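Long-range contacts in hydrazine synthase beta subunit (Candidatus Kuenenia stuttgartiensis, PDB 5C2V), which is part of the complex that condenses nitric oxide with ammonium to hydrazine and may modulate hydroxylamine transport between the active sites of its partner subunits: residues 28-33 and 58-63; 34-39 and 48-53; 54-59 and 96-101; 66-71 and 79-84; 119-124 and 140-145. All coordinates share one frame; numbering follows the deposited sequence.

Interaction 1. Residues 28-33 and 58-63; sequences FISNQS and EASAVT
Glu58 reaches Gln32 at one end of this contact, and Phe28 meets Val62 at the other. The CB of Glu58 leaves the backbone away from residues 28-33, but with CG beside the backbone N (chi1 -66°) and the chain extended beyond it the carboxylate comes back to them. There OE2 accepts a hydrogen bond of 2.7 Å from Gln32 NE2. The bond is bent, 136° at the hydrogen; it arrives on the anti side of OE2, close to the plane of the Gln32 amide. The other oxygen, OE1, is taken by Trp98. Ala59 offers mainly backbone, its carbonyl carbon 3.6 Å from Ser30 OG. Ser60 points its CB toward residues 28-33, and the OG atoms of Ser60 and Ser30 face each other 3.6 Å apart, touching without a hydrogen bond. At Val62, CG2 packs obliquely against the Phe28 ring, 3.5 Å from CE1. The strand axes come no nearer than 6.7 Å, so side chains, not backbone bonds, join two blades of the beta-propeller here. Strand 26-31 lies between strands 15-20 and 36-41 of its own sheet, whereas 57-62 edges the next one, whose Leu69 on strand 68-73 packs against Phe28, Ser60 and Val62.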
# COMPACT_ATOMS: atom_id res chain seq x y z
N PHE B 28 26.62 11.21 -52.63
CA PHE B 28 26.29 12.41 -53.39
C PHE B 28 25.58 13.42 -52.52
O PHE B 28 24.45 13.20 -52.07
CB PHE B 28 25.42 12.05 -54.60
CG PHE B 28 25.95 10.90 -55.41
CD1 PHE B 28 25.56 9.60 -55.13
CD2 PHE B 28 26.84 11.12 -56.45
CE1 PHE B 28 26.04 8.54 -55.87
CE2 PHE B 28 27.32 10.06 -57.19
CZ PHE B 28 26.93 8.78 -56.91
N ILE B 29 26.24 14.55 -52.27
CA ILE B 29 25.69 15.57 -51.40
C ILE B 29 25.16 16.76 -52.19
O ILE B 29 25.89 17.37 -52.96
CB ILE B 29 26.74 16.08 -50.39
CG1 ILE B 29 27.16 14.97 -49.43
CG2 ILE B 29 26.19 17.25 -49.62
CD1 ILE B 29 28.40 14.21 -49.88
N SER B 30 23.89 17.10 -52.00
CA SER B 30 23.34 18.27 -52.67
C SER B 30 23.66 19.50 -51.84
O SER B 30 23.22 19.61 -50.70
CB SER B 30 21.83 18.13 -52.88
OG SER B 30 21.53 17.00 -53.68
N ASN B 31 24.42 20.42 -52.42
CA ASN B 31 24.77 21.65 -51.71
C ASN B 31 23.80 22.76 -52.08
O ASN B 31 23.78 23.24 -53.21
CB ASN B 31 26.21 22.07 -52.04
CG ASN B 31 27.22 20.99 -51.69
OD1 ASN B 31 27.07 20.27 -50.71
ND2 ASN B 31 28.26 20.87 -52.51
N GLN B 32 22.99 23.17 -51.11
CA GLN B 32 21.93 24.14 -51.36
C GLN B 32 22.50 25.52 -51.66
O GLN B 32 22.04 26.21 -52.57
CB GLN B 32 20.97 24.21 -50.17
CG GLN B 32 19.72 25.02 -50.44
CD GLN B 32 18.93 25.33 -49.19
OE1 GLN B 32 19.50 25.65 -48.15
NE2 GLN B 32 17.61 25.22 -49.27
N SER B 33 23.50 25.91 -50.89
CA SER B 33 24.10 27.23 -51.04
C SER B 33 25.27 27.20 -52.03
O SER B 33 25.81 28.24 -52.38
CB SER B 33 24.58 27.76 -49.68
OG SER B 33 23.51 27.80 -48.75
N GLU B 58 18.01 20.75 -53.74
CA GLU B 58 17.67 20.11 -52.46
C GLU B 58 17.59 18.58 -52.40
O GLU B 58 17.40 18.03 -51.31
CB GLU B 58 16.39 20.74 -51.93
CG GLU B 58 16.65 22.19 -51.59
CD GLU B 58 15.43 22.95 -51.13
OE1 GLU B 58 14.31 22.41 -51.22
OE2 GLU B 58 15.62 24.08 -50.65
N ALA B 59 17.73 17.89 -53.52
CA ALA B 59 17.57 16.43 -53.50
C ALA B 59 18.26 15.73 -54.67
O ALA B 59 18.50 16.34 -55.71
CB ALA B 59 16.09 16.07 -53.48
N SER B 60 18.55 14.45 -54.50
CA SER B 60 19.15 13.65 -55.56
C SER B 60 18.82 12.16 -55.43
O SER B 60 18.64 11.64 -54.33
CB SER B 60 20.67 13.84 -55.57
OG SER B 60 21.24 13.50 -54.32
N ALA B 61 18.74 11.48 -56.57
CA ALA B 61 18.50 10.04 -56.60
C ALA B 61 19.41 9.35 -57.61
O ALA B 61 19.66 9.88 -58.70
CB ALA B 61 17.04 9.74 -56.92
N VAL B 62 19.91 8.17 -57.26
CA VAL B 62 20.83 7.43 -58.11
C VAL B 62 20.12 6.30 -58.85
O VAL B 62 19.26 5.63 -58.30
CB VAL B 62 22.00 6.85 -57.29
CG1 VAL B 62 23.06 6.26 -58.21
CG2 VAL B 62 22.60 7.91 -56.39
N THR B 63 20.49 6.10 -60.12
CA THR B 63 19.98 4.99 -60.90
C THR B 63 20.52 3.67 -60.35
O THR B 63 21.62 3.63 -59.80
CB THR B 63 20.36 5.13 -62.39
OG1 THR B 63 21.78 5.17 -62.52
CG2 THR B 63 19.76 6.40 -62.98

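Interaction 2. Residues 34-39 and 48-53; sequences GHSVTF and TGEVAV
Val51 lies over one face of the Phe39 ring, across the antiparallel hairpin made by the last two strands of a four-stranded propeller blade. Its CG2 makes a CH-pi contact 4.0 Å from the Phe39 ring centroid and 25° off the normal, nearest to CZ. This methyl stands beside the backbone N of Val51 (chi1 179° for CG1), the branch that faces the ring. Val37, on the same face of the sheet, puts CG1 at the ring's edge, in plane, which leaves Phe39 bordered by two valines from different directions. Leu69 and Val82 of the following blade pack against this apolar face.

The other face, with Ser36, Thr38, Glu50 and Ala52, is mostly polar. Glu50, extended from a CG anti to its backbone N (chi1 -174°), runs across to Ser36, whose OG donates to the anti lone pair of OE2 at 2.5 Å. Thr38 OG1 instead finds Asn31 on the neighbouring strand. Between the faces, Val37 and Val51 form a hydrogen-bonded pair, N to O 2.9 Å in both directions, and Phe39 N bonds to Gly49 O at 2.9 Å. Just past the end of strand 46-52, at the start of 36-41, Val53 CG2 rests 3.6 Å from Ser36 CA.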
# COMPACT_ATOMS: atom_id res chain seq x y z
N GLY B 34 25.64 26.01 -52.47
CA GLY B 34 26.74 25.86 -53.40
C GLY B 34 26.29 25.67 -54.84
O GLY B 34 27.10 25.76 -55.76
N HIS B 35 25.00 25.41 -55.02
CA HIS B 35 24.41 25.19 -56.34
C HIS B 35 25.14 24.08 -57.10
O HIS B 35 25.32 24.16 -58.32
CB HIS B 35 24.41 26.48 -57.15
CG HIS B 35 23.84 27.65 -56.42
ND1 HIS B 35 22.49 27.91 -56.36
CD2 HIS B 35 24.44 28.63 -55.70
CE1 HIS B 35 22.28 29.00 -55.64
NE2 HIS B 35 23.45 29.46 -55.23
N SER B 36 25.57 23.06 -56.37
CA SER B 36 26.31 21.95 -56.95
C SER B 36 26.14 20.67 -56.13
O SER B 36 25.43 20.67 -55.12
CB SER B 36 27.80 22.30 -57.06
OG SER B 36 28.34 22.61 -55.78
N VAL B 37 26.79 19.60 -56.56
CA VAL B 37 26.73 18.32 -55.85
C VAL B 37 28.13 17.78 -55.59
O VAL B 37 28.93 17.63 -56.51
CB VAL B 37 25.91 17.28 -56.64
CG1 VAL B 37 26.00 15.91 -55.97
CG2 VAL B 37 24.46 17.71 -56.77
N THR B 38 28.42 17.48 -54.33
CA THR B 38 29.72 16.97 -53.94
C THR B 38 29.77 15.44 -54.00
O THR B 38 28.89 14.76 -53.47
CB THR B 38 30.10 17.43 -52.51
OG1 THR B 38 30.04 18.86 -52.44
CG2 THR B 38 31.50 16.96 -52.15
N PHE B 39 30.81 14.92 -54.65
CA PHE B 39 31.03 13.48 -54.72
C PHE B 39 32.04 13.05 -53.66
O PHE B 39 33.10 13.66 -53.53
CB PHE B 39 31.53 13.06 -56.11
CG PHE B 39 30.49 13.13 -57.20
CD1 PHE B 39 29.24 13.68 -56.96
CD2 PHE B 39 30.77 12.64 -58.46
CE1 PHE B 39 28.29 13.74 -57.96
CE2 PHE B 39 29.82 12.69 -59.47
CZ PHE B 39 28.58 13.24 -59.22
N THR B 48 35.99 13.60 -54.18
CA THR B 48 36.53 13.22 -55.48
C THR B 48 36.10 14.17 -56.59
O THR B 48 36.52 14.03 -57.74
CB THR B 48 36.10 11.78 -55.86
OG1 THR B 48 34.67 11.68 -55.83
CG2 THR B 48 36.70 10.79 -54.87
N GLY B 49 35.25 15.14 -56.25
CA GLY B 49 34.84 16.14 -57.21
C GLY B 49 33.60 16.92 -56.80
O GLY B 49 32.89 16.54 -55.87
N GLU B 50 33.34 18.01 -57.51
CA GLU B 50 32.13 18.79 -57.31
C GLU B 50 31.49 19.11 -58.66
O GLU B 50 32.09 19.80 -59.49
CB GLU B 50 32.45 20.08 -56.54
CG GLU B 50 31.24 20.90 -56.15
CD GLU B 50 31.60 22.05 -55.22
OE1 GLU B 50 32.79 22.17 -54.86
OE2 GLU B 50 30.70 22.84 -54.86
N VAL B 51 30.28 18.61 -58.87
CA VAL B 51 29.60 18.77 -60.16
C VAL B 51 28.57 19.89 -60.12
O VAL B 51 27.65 19.87 -59.30
CB VAL B 51 28.91 17.46 -60.59
CG1 VAL B 51 28.20 17.65 -61.92
CG2 VAL B 51 29.92 16.33 -60.68
N ALA B 52 28.72 20.85 -61.02
CA ALA B 52 27.83 22.01 -61.05
C ALA B 52 26.44 21.66 -61.58
O ALA B 52 26.30 21.00 -62.61
CB ALA B 52 28.45 23.12 -61.89
N VAL B 53 25.42 22.11 -60.86
CA VAL B 53 24.04 21.96 -61.28
C VAL B 53 23.35 23.31 -61.24
O VAL B 53 23.99 24.34 -61.02
CB VAL B 53 23.26 20.96 -60.39
CG1 VAL B 53 23.79 19.55 -60.58
CG2 VAL B 53 23.33 21.38 -58.93

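Interaction 3. Residues 54-59 and 96-101; sequences RVQPEA and GDWPSG. With CA (calcium ion), chain Q.
Trp98 brings the pyrrole side of its indole to the Glu58 carboxylate, NE1 pointing at OE1. The hydrogen bond between Trp98 NE1 and Glu58 OE1 is modelled at a doubtful 2.4 Å; OE1 lies at the ring edge near its plane, and the carboxylate is turned 52° from the indole. Farther along the ring comes the Gln56 amide, its plane 79° from that of the indole; NE2 is modelled implausibly close to CH2 and CZ2, so the detail of this approach is doubtful. Gln56 NE2 also donates to Glu58 OE2 at 3.0 Å, coming from above the carboxylate plane, and OE2 has a second donor in Gln32.

Strands 57-62 and 99-104 are the first strands of successive propeller blades, running roughly in the same direction; Ala59 CB packs 3.6 Å from Gly101 CA between them. Trp98 stands on the turn into the second strand, and its CG, anti to the backbone N (chi1 -161°), carries the indole across to Glu58. The preceding residue, Asp97, binds the calcium ion with both OD1 and OD2, each at 2.5 Å; four waters and Asp77 share that ion. Arg70 of the gamma subunit makes a cation-pi contact with the Trp98 ring.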
# COMPACT_ATOMS: atom_id res chain seq x y z
N ARG B 54 22.04 23.32 -61.45
CA ARG B 54 21.27 24.56 -61.44
C ARG B 54 21.08 25.08 -60.02
O ARG B 54 21.63 24.53 -59.07
CB ARG B 54 19.91 24.35 -62.11
CG ARG B 54 19.98 23.72 -63.49
CD ARG B 54 21.01 24.41 -64.37
NE ARG B 54 21.06 23.82 -65.71
CZ ARG B 54 22.04 24.04 -66.58
NH1 ARG B 54 23.05 24.83 -66.27
NH2 ARG B 54 22.00 23.46 -67.78
N VAL B 55 20.31 26.15 -59.89
CA VAL B 55 20.17 26.87 -58.63
C VAL B 55 19.48 26.06 -57.52
O VAL B 55 18.39 25.52 -57.72
CB VAL B 55 19.40 28.19 -58.83
CG1 VAL B 55 19.49 29.06 -57.60
CG2 VAL B 55 19.93 28.92 -60.05
N GLN B 56 20.13 26.00 -56.36
CA GLN B 56 19.56 25.46 -55.12
C GLN B 56 19.11 23.99 -55.20
O GLN B 56 17.92 23.70 -55.06
CB GLN B 56 18.37 26.34 -54.71
CG GLN B 56 17.89 26.15 -53.29
CD GLN B 56 16.85 27.16 -52.89
OE1 GLN B 56 16.90 28.33 -53.29
NE2 GLN B 56 15.89 26.73 -52.10
N PRO B 57 20.05 23.06 -55.46
CA PRO B 57 19.60 21.67 -55.38
C PRO B 57 19.22 21.25 -53.95
O PRO B 57 20.04 21.39 -53.05
CB PRO B 57 20.83 20.89 -55.86
CG PRO B 57 21.99 21.76 -55.47
CD PRO B 57 21.50 23.18 -55.64
N GLU B 58 18.01 20.75 -53.74
CA GLU B 58 17.67 20.11 -52.46
C GLU B 58 17.59 18.58 -52.40
O GLU B 58 17.40 18.03 -51.31
CB GLU B 58 16.39 20.74 -51.93
CG GLU B 58 16.65 22.19 -51.59
CD GLU B 58 15.43 22.95 -51.13
OE1 GLU B 58 14.31 22.41 -51.22
OE2 GLU B 58 15.62 24.08 -50.65
N ALA B 59 17.73 17.89 -53.52
CA ALA B 59 17.57 16.43 -53.50
C ALA B 59 18.26 15.73 -54.67
O ALA B 59 18.50 16.34 -55.71
CB ALA B 59 16.09 16.07 -53.48
N GLY B 96 7.53 20.95 -62.29
CA GLY B 96 6.68 21.88 -61.57
C GLY B 96 7.45 22.62 -60.49
O GLY B 96 8.68 22.57 -60.47
N ASP B 97 6.74 23.30 -59.60
CA ASP B 97 7.40 24.21 -58.67
C ASP B 97 8.13 23.52 -57.53
O ASP B 97 7.58 22.64 -56.86
CB ASP B 97 6.41 25.21 -58.10
CG ASP B 97 7.09 26.44 -57.51
OD1 ASP B 97 6.85 27.55 -57.99
OD2 ASP B 97 7.90 26.29 -56.57
N TRP B 98 9.38 23.93 -57.34
CA TRP B 98 10.23 23.47 -56.24
C TRP B 98 10.27 21.96 -56.11
O TRP B 98 9.63 21.40 -55.22
CB TRP B 98 9.77 24.07 -54.91
CG TRP B 98 10.83 24.00 -53.88
CD1 TRP B 98 11.46 22.88 -53.40
CD2 TRP B 98 11.45 25.11 -53.23
NE1 TRP B 98 12.40 23.24 -52.47
CE2 TRP B 98 12.42 24.60 -52.35
CE3 TRP B 98 11.27 26.50 -53.30
CZ2 TRP B 98 13.20 25.42 -51.56
CZ3 TRP B 98 12.05 27.31 -52.51
CH2 TRP B 98 13.00 26.77 -51.64
N PRO B 99 10.97 21.28 -57.03
CA PRO B 99 11.06 19.87 -56.65
C PRO B 99 11.85 19.72 -55.35
O PRO B 99 12.99 20.19 -55.26
CB PRO B 99 11.82 19.24 -57.83
CG PRO B 99 12.59 20.38 -58.44
CD PRO B 99 11.73 21.60 -58.25
N SER B 100 11.25 19.08 -54.35
CA SER B 100 11.94 18.84 -53.09
C SER B 100 12.48 17.42 -52.95
O SER B 100 13.17 17.10 -51.98
CB SER B 100 11.01 19.15 -51.91
OG SER B 100 9.81 18.41 -52.01
N GLY B 101 12.18 16.57 -53.92
CA GLY B 101 12.61 15.18 -53.85
C GLY B 101 12.37 14.40 -55.13
O GLY B 101 11.48 14.72 -55.92
CA CA Q . 9.33 27.53 -58.21
O HOH W 1 9.51 29.47 -56.82
O HOH W 2 8.71 29.68 -59.07
O HOH W 3 11.65 27.41 -57.90
O HOH W 4 10.22 27.60 -56.01

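Interaction 4. Residues 66-71 and 79-84; sequences GAFLYV and VSVVDI
The beta hairpin of strands 68-73 and 78-83 sets Leu69 opposite Val82 and Val71 opposite Ser80 as antiparallel hydrogen-bonded pairs. Leu69 N reaches Val82 O at 2.9 Å and Val71 N reaches Ser80 O at 2.9 Å, each answered by a bond the other way. Between them Tyr70 and Val81, a non-hydrogen-bonded pair, lie side by side and point the same way. Val81 CG2 sits over the Tyr70 ring face, 4.1 Å from the centroid and 27° off the normal, a CH-pi contact; the Tyr70 hydroxyl is bonded to Thr128.

These are the two middle strands of a four-stranded propeller blade. On the face of Leu69, Val71 and Val82, Val71 CG2 touches Val82 CG2 at 4.1 Å, and Val37 and Phe39 of the preceding blade cover these residues. On the other face Phe68 and Val81 touch Ile90 of the adjoining strand 88-94, and Val81 also touches Met131 in the loop before strand 132-137. At the open end of the hairpin Ile84 folds back over the entry to strand 68-73. Its CG1, beside the backbone N (chi1 -63°), lies 3.8 Å from Leu69 N, and CD1 continues to Phe68 O at 3.4 Å. Ile84 N adds a weak hydrogen bond to Ala67 O.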
# COMPACT_ATOMS: atom_id res chain seq x y z
N GLY B 66 23.89 2.95 -61.25
CA GLY B 66 24.79 3.94 -60.68
C GLY B 66 25.59 4.72 -61.70
O GLY B 66 26.67 5.22 -61.41
N ALA B 67 25.07 4.81 -62.93
CA ALA B 67 25.73 5.58 -63.98
C ALA B 67 25.21 7.02 -64.06
O ALA B 67 25.78 7.85 -64.77
CB ALA B 67 25.56 4.89 -65.32
N PHE B 68 24.14 7.32 -63.33
CA PHE B 68 23.51 8.64 -63.43
C PHE B 68 22.99 9.15 -62.09
O PHE B 68 22.61 8.37 -61.22
CB PHE B 68 22.36 8.60 -64.44
CG PHE B 68 22.78 8.21 -65.83
CD1 PHE B 68 23.28 9.16 -66.71
CD2 PHE B 68 22.67 6.90 -66.26
CE1 PHE B 68 23.66 8.80 -67.99
CE2 PHE B 68 23.05 6.54 -67.54
CZ PHE B 68 23.55 7.49 -68.40
N LEU B 69 22.97 10.47 -61.94
CA LEU B 69 22.44 11.10 -60.74
C LEU B 69 21.41 12.17 -61.09
O LEU B 69 21.74 13.17 -61.73
CB LEU B 69 23.57 11.71 -59.91
CG LEU B 69 23.17 12.43 -58.63
CD1 LEU B 69 22.59 11.45 -57.62
CD2 LEU B 69 24.35 13.19 -58.03
N TYR B 70 20.17 11.97 -60.66
CA TYR B 70 19.11 12.94 -60.91
C TYR B 70 18.98 13.90 -59.74
O TYR B 70 18.57 13.50 -58.65
CB TYR B 70 17.78 12.23 -61.17
CG TYR B 70 17.66 11.59 -62.54
CD1 TYR B 70 18.48 10.53 -62.91
CD2 TYR B 70 16.73 12.05 -63.46
CE1 TYR B 70 18.37 9.94 -64.15
CE2 TYR B 70 16.61 11.47 -64.71
CZ TYR B 70 17.44 10.42 -65.05
OH TYR B 70 17.33 9.84 -66.29
N VAL B 71 19.32 15.16 -59.97
CA VAL B 71 19.35 16.16 -58.91
C VAL B 71 18.16 17.10 -59.00
O VAL B 71 17.78 17.52 -60.10
CB VAL B 71 20.66 16.98 -58.96
CG1 VAL B 71 20.75 17.93 -57.79
CG2 VAL B 71 21.87 16.05 -58.98
N VAL B 79 15.20 19.75 -62.91
CA VAL B 79 15.90 18.53 -62.52
C VAL B 79 17.10 18.31 -63.43
O VAL B 79 16.96 18.18 -64.64
CB VAL B 79 14.98 17.29 -62.59
CG1 VAL B 79 15.78 16.02 -62.38
CG2 VAL B 79 13.85 17.40 -61.58
N SER B 80 18.29 18.27 -62.84
CA SER B 80 19.51 18.04 -63.60
C SER B 80 19.82 16.56 -63.72
O SER B 80 19.61 15.79 -62.78
CB SER B 80 20.69 18.77 -62.94
OG SER B 80 20.46 20.16 -62.86
N VAL B 81 20.31 16.15 -64.89
CA VAL B 81 20.79 14.78 -65.07
C VAL B 81 22.32 14.79 -65.13
O VAL B 81 22.90 15.42 -66.01
CB VAL B 81 20.22 14.13 -66.33
CG1 VAL B 81 20.76 12.71 -66.48
CG2 VAL B 81 18.70 14.12 -66.28
N VAL B 82 22.95 14.08 -64.20
CA VAL B 82 24.40 14.11 -64.08
C VAL B 82 25.03 12.77 -64.45
O VAL B 82 24.60 11.72 -63.98
CB VAL B 82 24.82 14.48 -62.64
CG1 VAL B 82 26.34 14.40 -62.48
CG2 VAL B 82 24.32 15.87 -62.29
N ASP B 83 26.06 12.82 -65.29
CA ASP B 83 26.86 11.64 -65.58
C ASP B 83 27.84 11.44 -64.42
O ASP B 83 28.66 12.32 -64.14
CB ASP B 83 27.60 11.80 -66.91
CG ASP B 83 28.12 10.48 -67.45
OD1 ASP B 83 29.10 9.95 -66.90
OD2 ASP B 83 27.54 9.97 -68.43
N ILE B 84 27.75 10.30 -63.76
CA ILE B 84 28.51 10.06 -62.54
C ILE B 84 29.99 9.84 -62.83
O ILE B 84 30.86 10.33 -62.10
CB ILE B 84 27.94 8.86 -61.75
CG1 ILE B 84 26.51 9.16 -61.30
CG2 ILE B 84 28.81 8.54 -60.55
CD1 ILE B 84 25.90 8.11 -60.41

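Interaction 5. Residues 119-124 and 140-145; sequences MWNAID and SDYGPR
One backbone hydrogen bond crosses this contact: Gly143 N donates to Trp120 O at 2.9 Å and 165°. It falls where the chain turns through Gly143, whose positive phi of 69° favours a glycine. Just before it, Tyr142 N is bonded to the Asp141 side chain through OD1.

The aromatic contacts belong to Tyr142. Its CG stands beside the backbone N (chi1 -64°), and this swings the ring across to residues 119-121. Met119 CA lies over one ring face in a CH-pi contact, 4.2 Å from the centroid, while the backbone N of Asn121 lies at the edge, in plane. The Asn121 amide crosses the ring obliquely, with planes 75° apart and OD1 3.6 Å from CE1.

Van der Waals packing makes up the rest. Pro144 lays its ring against the other segment, CD 3.5 Å from Trp120 O and CG 3.8 Å from Ala122 O. Asn121 CB meets Asp141 O at 3.3 Å.

Beyond the contact, Arg145 forms a salt bridge with Glu69 of the gamma subunit. The contact itself lies at the passage between two propeller blades. Residues 119-124 run along into the strand that pairs with 110-115 and 132-137, whereas Pro144 opens strand 144-149, the first of the next sheet, beside 155-160.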
# COMPACT_ATOMS: atom_id res chain seq x y z
N MET B 119 1.26 26.16 -53.46
CA MET B 119 0.02 26.05 -54.21
C MET B 119 0.10 24.96 -55.28
O MET B 119 -0.82 24.79 -56.08
CB MET B 119 -0.36 27.39 -54.83
CG MET B 119 -1.86 27.52 -55.10
SD MET B 119 -2.53 29.19 -54.97
CE MET B 119 -4.28 28.85 -55.17
N TRP B 120 1.22 24.24 -55.32
CA TRP B 120 1.42 23.21 -56.34
C TRP B 120 1.11 21.80 -55.83
O TRP B 120 1.69 21.35 -54.85
CB TRP B 120 2.86 23.25 -56.85
CG TRP B 120 3.00 22.84 -58.28
CD1 TRP B 120 3.33 21.61 -58.76
CD2 TRP B 120 2.82 23.68 -59.42
NE1 TRP B 120 3.36 21.62 -60.13
CE2 TRP B 120 3.05 22.89 -60.57
CE3 TRP B 120 2.49 25.03 -59.59
CZ2 TRP B 120 2.96 23.40 -61.86
CZ3 TRP B 120 2.40 25.53 -60.87
CH2 TRP B 120 2.63 24.72 -61.99
N ASN B 121 0.21 21.10 -56.51
CA ASN B 121 0.12 19.66 -56.30
C ASN B 121 0.53 18.92 -57.56
O ASN B 121 -0.23 18.86 -58.54
CB ASN B 121 -1.31 19.27 -55.88
CG ASN B 121 -2.37 19.81 -56.83
OD1 ASN B 121 -2.18 20.84 -57.48
ND2 ASN B 121 -3.49 19.11 -56.92
N ALA B 122 1.73 18.35 -57.55
CA ALA B 122 2.17 17.50 -58.65
C ALA B 122 3.25 16.50 -58.26
O ALA B 122 4.12 16.79 -57.43
CB ALA B 122 2.66 18.36 -59.81
N ILE B 123 3.21 15.33 -58.89
CA ILE B 123 4.38 14.47 -58.98
C ILE B 123 4.68 14.24 -60.45
O ILE B 123 3.93 13.56 -61.15
CB ILE B 123 4.16 13.12 -58.27
CG1 ILE B 123 3.72 13.34 -56.82
CG2 ILE B 123 5.43 12.28 -58.32
CD1 ILE B 123 3.33 12.07 -56.11
N ASP B 124 5.79 14.79 -60.93
CA ASP B 124 6.13 14.70 -62.34
C ASP B 124 6.91 13.42 -62.62
O ASP B 124 7.87 13.09 -61.91
CB ASP B 124 6.93 15.92 -62.79
CG ASP B 124 6.12 17.19 -62.76
OD1 ASP B 124 4.87 17.11 -62.75
OD2 ASP B 124 6.72 18.29 -62.75
N SER B 140 -3.79 14.69 -53.86
CA SER B 140 -5.06 15.04 -53.23
C SER B 140 -5.04 16.45 -52.65
O SER B 140 -6.08 17.10 -52.55
CB SER B 140 -5.42 14.03 -52.14
OG SER B 140 -5.50 12.72 -52.67
N ASP B 141 -3.86 16.92 -52.27
CA ASP B 141 -3.72 18.27 -51.74
C ASP B 141 -2.36 18.86 -52.09
O ASP B 141 -1.53 18.20 -52.72
CB ASP B 141 -3.92 18.27 -50.22
CG ASP B 141 -4.70 19.47 -49.73
OD1 ASP B 141 -4.64 20.53 -50.39
OD2 ASP B 141 -5.38 19.36 -48.69
N TYR B 142 -2.13 20.10 -51.68
CA TYR B 142 -0.95 20.85 -52.08
C TYR B 142 0.33 20.45 -51.34
O TYR B 142 0.29 19.92 -50.24
CB TYR B 142 -1.19 22.34 -51.91
CG TYR B 142 -2.28 22.90 -52.80
CD1 TYR B 142 -2.17 22.81 -54.18
CD2 TYR B 142 -3.40 23.53 -52.27
CE1 TYR B 142 -3.16 23.32 -55.01
CE2 TYR B 142 -4.38 24.04 -53.09
CZ TYR B 142 -4.26 23.93 -54.46
OH TYR B 142 -5.24 24.44 -55.29
N GLY B 143 1.46 20.74 -51.98
CA GLY B 143 2.77 20.60 -51.36
C GLY B 143 3.31 19.21 -51.06
O GLY B 143 3.64 18.94 -49.90
N PRO B 144 3.36 18.32 -52.06
CA PRO B 144 4.08 17.08 -51.74
C PRO B 144 5.55 17.37 -51.42
O PRO B 144 6.22 18.00 -52.23
CB PRO B 144 3.95 16.25 -53.02
CG PRO B 144 2.85 16.89 -53.81
CD PRO B 144 2.87 18.34 -53.45
N ARG B 145 6.03 16.91 -50.27
CA ARG B 145 7.42 17.14 -49.89
C ARG B 145 8.38 16.13 -50.51
O ARG B 145 9.45 16.49 -51.00
CB ARG B 145 7.55 17.12 -48.37
CG ARG B 145 8.96 17.41 -47.86
CD ARG B 145 9.51 18.71 -48.43
NE ARG B 145 10.81 19.04 -47.86
CZ ARG B 145 11.01 19.97 -46.93
NH1 ARG B 145 9.99 20.67 -46.46
NH2 ARG B 145 12.24 20.20 -46.47

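How the interactions relate
The five contacts follow the propeller from blade to blade. Interactions 2 and 4 are hairpins within successive blades and pack face to face, with Val37 CG2 3.8 Å from Val71 CG2. Interaction 1 joins the same two blades and shares Glu58 and Ala59 with interaction 3, so the Glu58 carboxylate connects three blades through Gln32 and Trp98. Asn31 ND2 and Thr38 OG1, 2.7 Å apart, connect interactions 1 and 2. Interaction 3 holds the calcium ion and touches interaction 5 through Gly96 N and Asp124 OD2, 2.8 Å apart; the Trp120 side chain is about 7 Å from that ion. Interactions 3 and 5 both border the gamma subunit.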